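PDB 2IZ7: molybdenum cofactor carrier protein from Chlamydomonas reinhardtii, which probably binds the molybdenum cofactor and carries or stores it for the enzymes that use it. Local coordinates for residues G74-P79 with P91-L96; V134-T139 with V155-D160; H44-L49 with A167-L172. One frame throughout, in Å; residues are numbered along the deposited sequence.

Interaction 1 of 3, residues G74-P79 with P91-L96; sequences GVLPGP and PIVTGL
V75 and T94 meet through single methyl groups: CG1 of V75 touches CG2 of T94 at 3.6 Å, the two side chains crossing at about a right angle. The valine methyl is placed there by its first torsion (chi1 178°), which sets CG1 opposite the backbone N and directs it along the strand, past I92 and on to the threonine. CG2 of V75 is the other branch, and it lies against CB of I92, whose own outer chain leads away from the pair. V75 and I92 thus share one face of the sheet with T94 just beyond them, while L76 and V93 occupy the other face, CD1 of L76 4.2 Å from CG2 of V93.

These side chains sit on strands 72-76 and 90-93, a parallel pair at one margin of the chain's Rossmann-like sheet, where helices flank parallel strands. The ladder between them is regular: the amide of I92 binds G74 O, and L76 N binds I92 O at 2.9 Å in a nearly straight bond (170°). At the strand ends L76 O accepts T94 N at 2.7 Å. OG1 of T94 also lies 3.3 Å from L76 O, at best a weak contact, and N102 OD1 is a second, likewise weak, candidate partner for this hydroxyl.

Past the strands the contact continues through P77. P77 O accepts G95 N at 2.6 Å, in the carbonyl plane and on a lone pair, and the same oxygen lies 3.5 Å from CG1 of V93. The proline ring reaches further along, its CB 3.3 Å from L96 O. A second subunit covers much of the outer strand: its L106 packs on V93, and its S107 OG is hydrogen-bonded to V93 N.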
loop_
_atom_site.group_PDB
_atom_site.type_symbol
_atom_site.label_atom_id
_atom_site.label_comp_id
_atom_site.label_asym_id
_atom_site.label_seq_id
_atom_site.Cartn_x
_atom_site.Cartn_y
_atom_site.Cartn_z
ATOM N N GLY A 74 13.064 2.522 11.622
ATOM C CA GLY A 74 11.980 1.768 12.191
ATOM C C GLY A 74 10.757 2.003 11.346
ATOM O O GLY A 74 10.229 3.107 11.292
ATOM N N VAL A 75 10.351 0.957 10.642
ATOM C CA VAL A 75 9.123 0.953 9.903
ATOM C C VAL A 75 7.929 0.582 10.833
ATOM O O VAL A 75 7.978 -0.404 11.563
ATOM C CB VAL A 75 9.255 0.039 8.670
ATOM C CG1 VAL A 75 7.963 -0.020 7.910
ATOM C CG2 VAL A 75 10.354 0.569 7.780
ATOM N N LEU A 76 6.903 1.437 10.802
ATOM C CA LEU A 76 5.601 1.212 11.456
ATOM C C LEU A 76 4.437 1.456 10.486
ATOM O O LEU A 76 4.539 2.249 9.565
ATOM C CB LEU A 76 5.396 2.176 12.619
ATOM C CG LEU A 76 6.569 2.444 13.543
ATOM C CD1 LEU A 76 6.298 3.731 14.253
ATOM C CD2 LEU A 76 6.798 1.300 14.535
ATOM N N PRO A 77 3.302 0.797 10.724
ATOM C CA PRO A 77 2.084 1.089 9.952
ATOM C C PRO A 77 1.365 2.394 10.354
ATOM O O PRO A 77 1.111 3.254 9.503
ATOM C CB PRO A 77 1.201 -0.103 10.252
ATOM C CG PRO A 77 1.651 -0.576 11.615
ATOM C CD PRO A 77 3.097 -0.270 11.722
ATOM N N GLY A 78 1.076 2.536 11.647
ATOM C CA GLY A 78 0.050 3.474 12.112
ATOM C C GLY A 78 0.482 4.234 13.364
ATOM O O GLY A 78 1.653 4.061 13.808
ATOM N N PRO A 79 -0.463 5.051 13.944
ATOM C CA PRO A 79 -0.347 6.016 15.067
ATOM C C PRO A 79 0.728 5.689 16.126
ATOM O O PRO A 79 0.433 5.050 17.150
ATOM C CB PRO A 79 -1.746 5.981 15.663
ATOM C CG PRO A 79 -2.630 5.851 14.447
ATOM C CD PRO A 79 -1.857 5.009 13.451
ATOM N N PRO A 91 11.695 6.917 12.232
ATOM C CA PRO A 91 10.474 6.141 12.036
ATOM C C PRO A 91 9.857 6.427 10.674
ATOM O O PRO A 91 9.575 7.587 10.361
ATOM C CB PRO A 91 9.575 6.637 13.185
ATOM C CG PRO A 91 10.494 7.527 14.045
ATOM C CD PRO A 91 11.440 8.092 13.089
ATOM N N ILE A 92 9.678 5.382 9.867
ATOM C CA ILE A 92 8.891 5.475 8.653
ATOM C C ILE A 92 7.510 4.920 8.939
ATOM O O ILE A 92 7.345 3.710 9.109
ATOM C CB ILE A 92 9.511 4.687 7.473
ATOM C CG1 ILE A 92 11.012 5.015 7.308
ATOM C CG2 ILE A 92 8.730 4.974 6.212
ATOM C CD1 ILE A 92 11.312 6.492 7.077
ATOM N N VAL A 93 6.521 5.804 8.987
ATOM C CA VAL A 93 5.136 5.417 9.267
ATOM C C VAL A 93 4.445 5.284 7.904
ATOM O O VAL A 93 4.414 6.218 7.121
ATOM C CB VAL A 93 4.462 6.410 10.198
ATOM C CG1 VAL A 93 3.101 5.879 10.683
ATOM C CG2 VAL A 93 5.362 6.722 11.411
ATOM N N THR A 94 3.968 4.078 7.605
ATOM C CA THR A 94 3.583 3.701 6.231
ATOM C C THR A 94 2.083 3.881 5.927
ATOM O O THR A 94 1.691 4.075 4.769
ATOM C CB THR A 94 3.952 2.211 5.914
ATOM O OG1 THR A 94 3.119 1.340 6.680
ATOM C CG2 THR A 94 5.455 1.905 6.195
ATOM N N GLY A 95 1.252 3.782 6.963
ATOM C CA GLY A 95 -0.189 3.935 6.806
ATOM C C GLY A 95 -0.933 2.660 6.458
ATOM O O GLY A 95 -2.166 2.653 6.402
ATOM N N LEU A 96 -0.185 1.573 6.256
ATOM C CA LEU A 96 -0.749 0.331 5.769
ATOM C C LEU A 96 -1.112 -0.511 6.975
ATOM O O LEU A 96 -1.320 0.014 8.085
ATOM C CB LEU A 96 0.218 -0.380 4.831
ATOM C CG LEU A 96 0.854 0.492 3.736
ATOM C CD1 LEU A 96 2.263 0.010 3.415
ATOM C CD2 LEU A 96 0.026 0.538 2.475
#

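Interaction 2 of 3, residues V134-T139 with V155-D160; sequences VVLLGT and VHVAAD
The imidazole of H156 meets strand 134-137 at its edge, where V134 O lies in the ring plane and takes a weak bond from ND1 at 3.5 Å. L171 of helix 161-174 packs against the same ring. The two strands belong to a beta-alpha-beta unit, strand 134-137, helix 141-150 and strand 155-158, and the parallel ladder between them closes the crossover. The firmer bond to V134 O comes from H156 N, at 3.0 Å. L136 N then binds H156 O at 2.8 Å, and A158 N reaches L136 O in an almost straight bond (172°).

On the face towards helix 141-150, CD1 of L136 comes to 3.6 Å from CG1 of V155, the side chains set obliquely, and F147 packs on the leucine. On the other face V135 and A158 meet, CG1 to CB, both also against A164 of helix 161-174. Further on, chi1 of 179° sets CG of L137 anti to the backbone N, and chi2 of 69° then turns CD1 to 3.3 Å from C of D160. This aspartate caps the following helix through G163 N. At the strand ends a water accepts from G138 N and donates to A158 O, 2.7 Å from the water oxygen.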
loop_
_atom_site.group_PDB
_atom_site.type_symbol
_atom_site.label_atom_id
_atom_site.label_comp_id
_atom_site.label_asym_id
_atom_site.label_seq_id
_atom_site.Cartn_x
_atom_site.Cartn_y
_atom_site.Cartn_z
ATOM N N VAL A 134 19.187 -12.561 0.478
ATOM C CA VAL A 134 18.623 -12.738 1.793
ATOM C C VAL A 134 19.538 -13.688 2.472
ATOM O O VAL A 134 19.962 -14.688 1.888
ATOM C CB VAL A 134 17.228 -13.369 1.825
ATOM C CG1 VAL A 134 16.843 -13.641 3.266
ATOM C CG2 VAL A 134 16.155 -12.512 1.161
ATOM N N VAL A 135 19.862 -13.353 3.717
ATOM C CA VAL A 135 20.583 -14.217 4.578
ATOM C C VAL A 135 19.629 -14.746 5.622
ATOM O O VAL A 135 18.922 -14.006 6.255
ATOM C CB VAL A 135 21.796 -13.491 5.265
ATOM C CG1 VAL A 135 22.567 -14.474 6.132
ATOM C CG2 VAL A 135 22.722 -12.845 4.238
ATOM N N LEU A 136 19.662 -16.042 5.832
ATOM C CA LEU A 136 18.766 -16.736 6.693
ATOM C C LEU A 136 19.575 -17.181 7.905
ATOM O O LEU A 136 20.460 -18.005 7.788
ATOM C CB LEU A 136 18.244 -17.954 5.932
ATOM C CG LEU A 136 17.304 -17.763 4.737
ATOM C CD1 LEU A 136 16.806 -19.184 4.279
ATOM C CD2 LEU A 136 16.125 -16.968 5.055
ATOM N N LEU A 137 19.259 -16.621 9.069
ATOM C CA LEU A 137 19.971 -16.916 10.307
ATOM C C LEU A 137 18.978 -17.378 11.393
ATOM O O LEU A 137 17.913 -16.782 11.599
ATOM C CB LEU A 137 20.766 -15.673 10.744
ATOM C CG LEU A 137 21.563 -15.738 12.035
ATOM C CD1 LEU A 137 22.750 -16.682 11.897
ATOM C CD2 LEU A 137 21.992 -14.336 12.527
ATOM N N GLY A 138 19.292 -18.472 12.060
ATOM C CA GLY A 138 18.379 -19.030 13.061
ATOM C C GLY A 138 17.123 -19.649 12.490
ATOM O O GLY A 138 16.174 -19.899 13.208
ATOM N N THR A 139 17.080 -19.931 11.204
ATOM C CA THR A 139 15.856 -20.557 10.648
ATOM C C THR A 139 16.050 -22.074 10.601
ATOM O O THR A 139 17.137 -22.591 10.857
ATOM C CB THR A 139 15.452 -19.948 9.272
ATOM O OG1 THR A 139 16.399 -20.331 8.261
ATOM C CG2 THR A 139 15.406 -18.404 9.379
ATOM N N VAL A 155 19.755 -16.763 -1.887
ATOM C CA VAL A 155 19.608 -17.213 -0.515
ATOM C C VAL A 155 20.923 -17.764 0.042
ATOM O O VAL A 155 21.617 -18.556 -0.604
ATOM C CB VAL A 155 18.542 -18.322 -0.406
ATOM C CG1 VAL A 155 18.388 -18.808 1.049
ATOM C CG2 VAL A 155 17.222 -17.812 -0.920
ATOM N N HIS A 156 21.266 -17.269 1.233
ATOM C CA HIS A 156 22.506 -17.573 1.914
ATOM C C HIS A 156 22.072 -17.988 3.303
ATOM O O HIS A 156 21.428 -17.251 4.023
ATOM C CB HIS A 156 23.399 -16.335 1.999
ATOM C CG HIS A 156 23.738 -15.733 0.676
ATOM N ND1 HIS A 156 22.892 -14.864 0.021
ATOM C CD2 HIS A 156 24.835 -15.865 -0.120
ATOM C CE1 HIS A 156 23.426 -14.532 -1.148
ATOM N NE2 HIS A 156 24.614 -15.107 -1.245
ATOM N N VAL A 157 22.436 -19.177 3.672
ATOM C CA VAL A 157 22.212 -19.690 4.998
ATOM C C VAL A 157 23.469 -19.398 5.765
ATOM O O VAL A 157 24.571 -19.655 5.267
ATOM C CB VAL A 157 21.931 -21.192 4.904
ATOM C CG1 VAL A 157 21.804 -21.836 6.280
ATOM C CG2 VAL A 157 20.665 -21.390 4.045
ATOM N N ALA A 158 23.307 -18.854 6.964
ATOM C CA ALA A 158 24.417 -18.520 7.842
ATOM C C ALA A 158 24.214 -19.278 9.127
ATOM O O ALA A 158 23.096 -19.367 9.628
ATOM C CB ALA A 158 24.465 -17.036 8.116
ATOM N N ALA A 159 25.309 -19.873 9.602
ATOM C CA ALA A 159 25.345 -20.652 10.823
ATOM C C ALA A 159 25.232 -19.782 12.071
ATOM O O ALA A 159 24.791 -20.245 13.113
ATOM C CB ALA A 159 26.687 -21.429 10.893
ATOM N N ASP A 160 25.689 -18.540 11.979
ATOM C CA ASP A 160 25.799 -17.683 13.154
ATOM C C ASP A 160 25.929 -16.273 12.665
ATOM O O ASP A 160 26.065 -16.072 11.439
ATOM C CB ASP A 160 27.044 -18.056 13.985
ATOM C CG ASP A 160 28.331 -18.192 13.148
ATOM O OD1 ASP A 160 29.223 -18.939 13.625
ATOM O OD2 ASP A 160 28.492 -17.554 12.067
HETATM O O HOH W 1 21.636 -20.589 11.564
#

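Interaction 3 of 3, residues H44-L49 with A167-L172; sequences HGWILL and AVKQLL
This is an apolar contact between a tryptophan just before strand 47-51, an inner strand of the sheet, and the last helix, on one side of the Rossmann-like alpha/beta fold. W46 directly precedes the strand, and its backbone N takes part in the Schellman motif, with G45 as C-prime residue, that ends helix 28-43. Its indole is sandwiched. CB of H44, two residues earlier, lies over one face, 3.3 Å above the plane, while helix 161-174 covers the opposite face.

Two side chains one helical turn apart share that second face. CG1 of V168 makes a CH-pi contact with the six-membered ring, 3.8 Å from its centroid and 27° off the normal. L172 does the same over the five-membered ring, its CD1 3.9 Å from that centroid and 3.5 Å from W46 NE1. The tryptophan's torsions (chi1 -54°, chi2 -31°) together turn the ring so that this face meets the helix. I16 of strand 15-19 packs on both W46 and V168.

At the solvent side K169 crosses the H44 imidazole at about a right angle, CE at the ring edge. Q40 O holds H44 ND1, and a water links H44 NE2, 3.0 Å away, to K169 NZ at 2.6 Å.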
loop_
_atom_site.group_PDB
_atom_site.type_symbol
_atom_site.label_atom_id
_atom_site.label_comp_id
_atom_site.label_asym_id
_atom_site.label_seq_id
_atom_site.Cartn_x
_atom_site.Cartn_y
_atom_site.Cartn_z
ATOM N N HIS A 44 29.816 -2.004 11.214
ATOM C CA HIS A 44 30.312 -1.912 9.825
ATOM C C HIS A 44 29.941 -0.614 9.094
ATOM O O HIS A 44 30.252 -0.463 7.919
ATOM C CB HIS A 44 29.841 -3.128 9.019
ATOM C CG HIS A 44 30.630 -4.360 9.307
ATOM N ND1 HIS A 44 30.400 -5.143 10.417
ATOM C CD2 HIS A 44 31.694 -4.908 8.668
ATOM C CE1 HIS A 44 31.284 -6.133 10.439
ATOM N NE2 HIS A 44 32.076 -6.015 9.387
ATOM N N GLY A 45 29.326 0.334 9.783
ATOM C CA GLY A 45 28.868 1.584 9.152
ATOM C C GLY A 45 27.628 1.481 8.277
ATOM O O GLY A 45 27.428 2.286 7.359
ATOM N N TRP A 46 26.798 0.481 8.542
ATOM C CA TRP A 46 25.606 0.233 7.740
ATOM C C TRP A 46 24.417 0.730 8.527
ATOM O O TRP A 46 24.455 0.779 9.775
ATOM C CB TRP A 46 25.446 -1.258 7.442
ATOM C CG TRP A 46 26.635 -1.951 6.811
ATOM C CD1 TRP A 46 27.576 -1.411 5.946
ATOM C CD2 TRP A 46 26.988 -3.334 6.961
ATOM N NE1 TRP A 46 28.512 -2.385 5.605
ATOM C CE2 TRP A 46 28.157 -3.564 6.197
ATOM C CE3 TRP A 46 26.416 -4.411 7.656
ATOM C CZ2 TRP A 46 28.764 -4.805 6.138
ATOM C CZ3 TRP A 46 27.058 -5.634 7.638
ATOM C CH2 TRP A 46 28.203 -5.829 6.870
ATOM N N ILE A 47 23.386 1.159 7.799
ATOM C CA ILE A 47 22.099 1.511 8.399
ATOM C C ILE A 47 21.301 0.240 8.557
ATOM O O ILE A 47 21.292 -0.625 7.699
ATOM C CB ILE A 47 21.306 2.581 7.584
ATOM C CG1 ILE A 47 22.134 3.875 7.464
ATOM C CG2 ILE A 47 19.981 2.907 8.272
ATOM C CD1 ILE A 47 21.663 4.866 6.421
ATOM N N LEU A 48 20.701 0.113 9.726
ATOM C CA LEU A 48 19.769 -0.932 10.005
ATOM C C LEU A 48 18.363 -0.453 9.710
ATOM O O LEU A 48 17.951 0.607 10.185
ATOM C CB LEU A 48 19.890 -1.347 11.457
ATOM C CG LEU A 48 18.803 -2.294 11.974
ATOM C CD1 LEU A 48 18.883 -3.644 11.324
ATOM C CD2 LEU A 48 18.964 -2.426 13.452
ATOM N N LEU A 49 17.650 -1.228 8.915
ATOM C CA LEU A 49 16.289 -0.987 8.639
ATOM C C LEU A 49 15.501 -2.179 9.151
ATOM O O LEU A 49 15.748 -3.301 8.771
ATOM C CB LEU A 49 16.079 -0.814 7.130
ATOM C CG LEU A 49 14.647 -0.484 6.668
ATOM C CD1 LEU A 49 14.653 0.123 5.332
ATOM C CD2 LEU A 49 13.785 -1.726 6.596
ATOM N N ALA A 167 28.534 -12.881 4.894
ATOM C CA ALA A 167 27.664 -12.946 3.724
ATOM C C ALA A 167 27.304 -11.556 3.240
ATOM O O ALA A 167 27.444 -11.238 2.061
ATOM C CB ALA A 167 26.419 -13.763 4.033
ATOM N N VAL A 168 26.924 -10.688 4.171
ATOM C CA VAL A 168 26.519 -9.320 3.818
ATOM C C VAL A 168 27.655 -8.491 3.225
ATOM O O VAL A 168 27.502 -7.826 2.188
ATOM C CB VAL A 168 25.893 -8.587 5.037
ATOM C CG1 VAL A 168 25.661 -7.101 4.744
ATOM C CG2 VAL A 168 24.563 -9.275 5.438
ATOM N N LYS A 169 28.773 -8.497 3.923
ATOM C CA LYS A 169 29.968 -7.786 3.497
ATOM C C LYS A 169 30.307 -8.144 2.033
ATOM O O LYS A 169 30.557 -7.279 1.212
ATOM C CB LYS A 169 31.130 -8.163 4.431
ATOM C CG LYS A 169 32.101 -7.070 4.720
ATOM C CD LYS A 169 33.483 -7.626 5.205
ATOM C CE LYS A 169 34.195 -6.596 6.047
ATOM N NZ LYS A 169 35.336 -7.149 6.835
ATOM N N GLN A 170 30.299 -9.435 1.750
ATOM C CA GLN A 170 30.608 -9.990 0.438
ATOM C C GLN A 170 29.596 -9.545 -0.596
ATOM O O GLN A 170 29.954 -9.094 -1.684
ATOM C CB GLN A 170 30.629 -11.542 0.532
ATOM C CG GLN A 170 30.207 -12.300 -0.756
ATOM C CD GLN A 170 29.963 -13.808 -0.512
ATOM O OE1 GLN A 170 28.975 -14.203 0.145
ATOM N NE2 GLN A 170 30.877 -14.647 -1.020
ATOM N N LEU A 171 28.313 -9.668 -0.265
ATOM C CA LEU A 171 27.279 -9.245 -1.201
ATOM C C LEU A 171 27.439 -7.764 -1.469
ATOM O O LEU A 171 27.351 -7.341 -2.609
ATOM C CB LEU A 171 25.916 -9.571 -0.663
ATOM C CG LEU A 171 25.609 -11.052 -0.529
ATOM C CD1 LEU A 171 24.455 -11.255 0.464
ATOM C CD2 LEU A 171 25.312 -11.707 -1.874
ATOM N N LEU A 172 27.726 -6.969 -0.454
ATOM C CA LEU A 172 27.967 -5.550 -0.682
ATOM C C LEU A 172 29.209 -5.273 -1.566
ATOM O O LEU A 172 29.180 -4.369 -2.392
ATOM C CB LEU A 172 28.108 -4.792 0.636
ATOM C CG LEU A 172 26.881 -4.680 1.530
ATOM C CD1 LEU A 172 27.217 -3.799 2.688
ATOM C CD2 LEU A 172 25.687 -4.143 0.765
HETATM O O HOH W 2 34.178 -8.069 8.959
#

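How the interactions relate
From the N terminus, segment 44-49 comes first, but its partner lies in the last helix, so interaction 3 closes a loop of 117 residues that encloses the other two contacts. Within it, interaction 1 closes a short connection of 11 residues at one margin of the sheet, and interaction 2 follows in series, closing a crossover of 15 residues at the other margin. These two lie on opposite sides of the chain's centre, their nearest atoms about 16 Å apart. Interaction 3 touches both: L49 packs on V75 in the neighbouring strand, while A167, V168 and L171 lie against V135 and H156. Helix 161-174 thus spans from the start of strand 47-51 to edge strand 155-158.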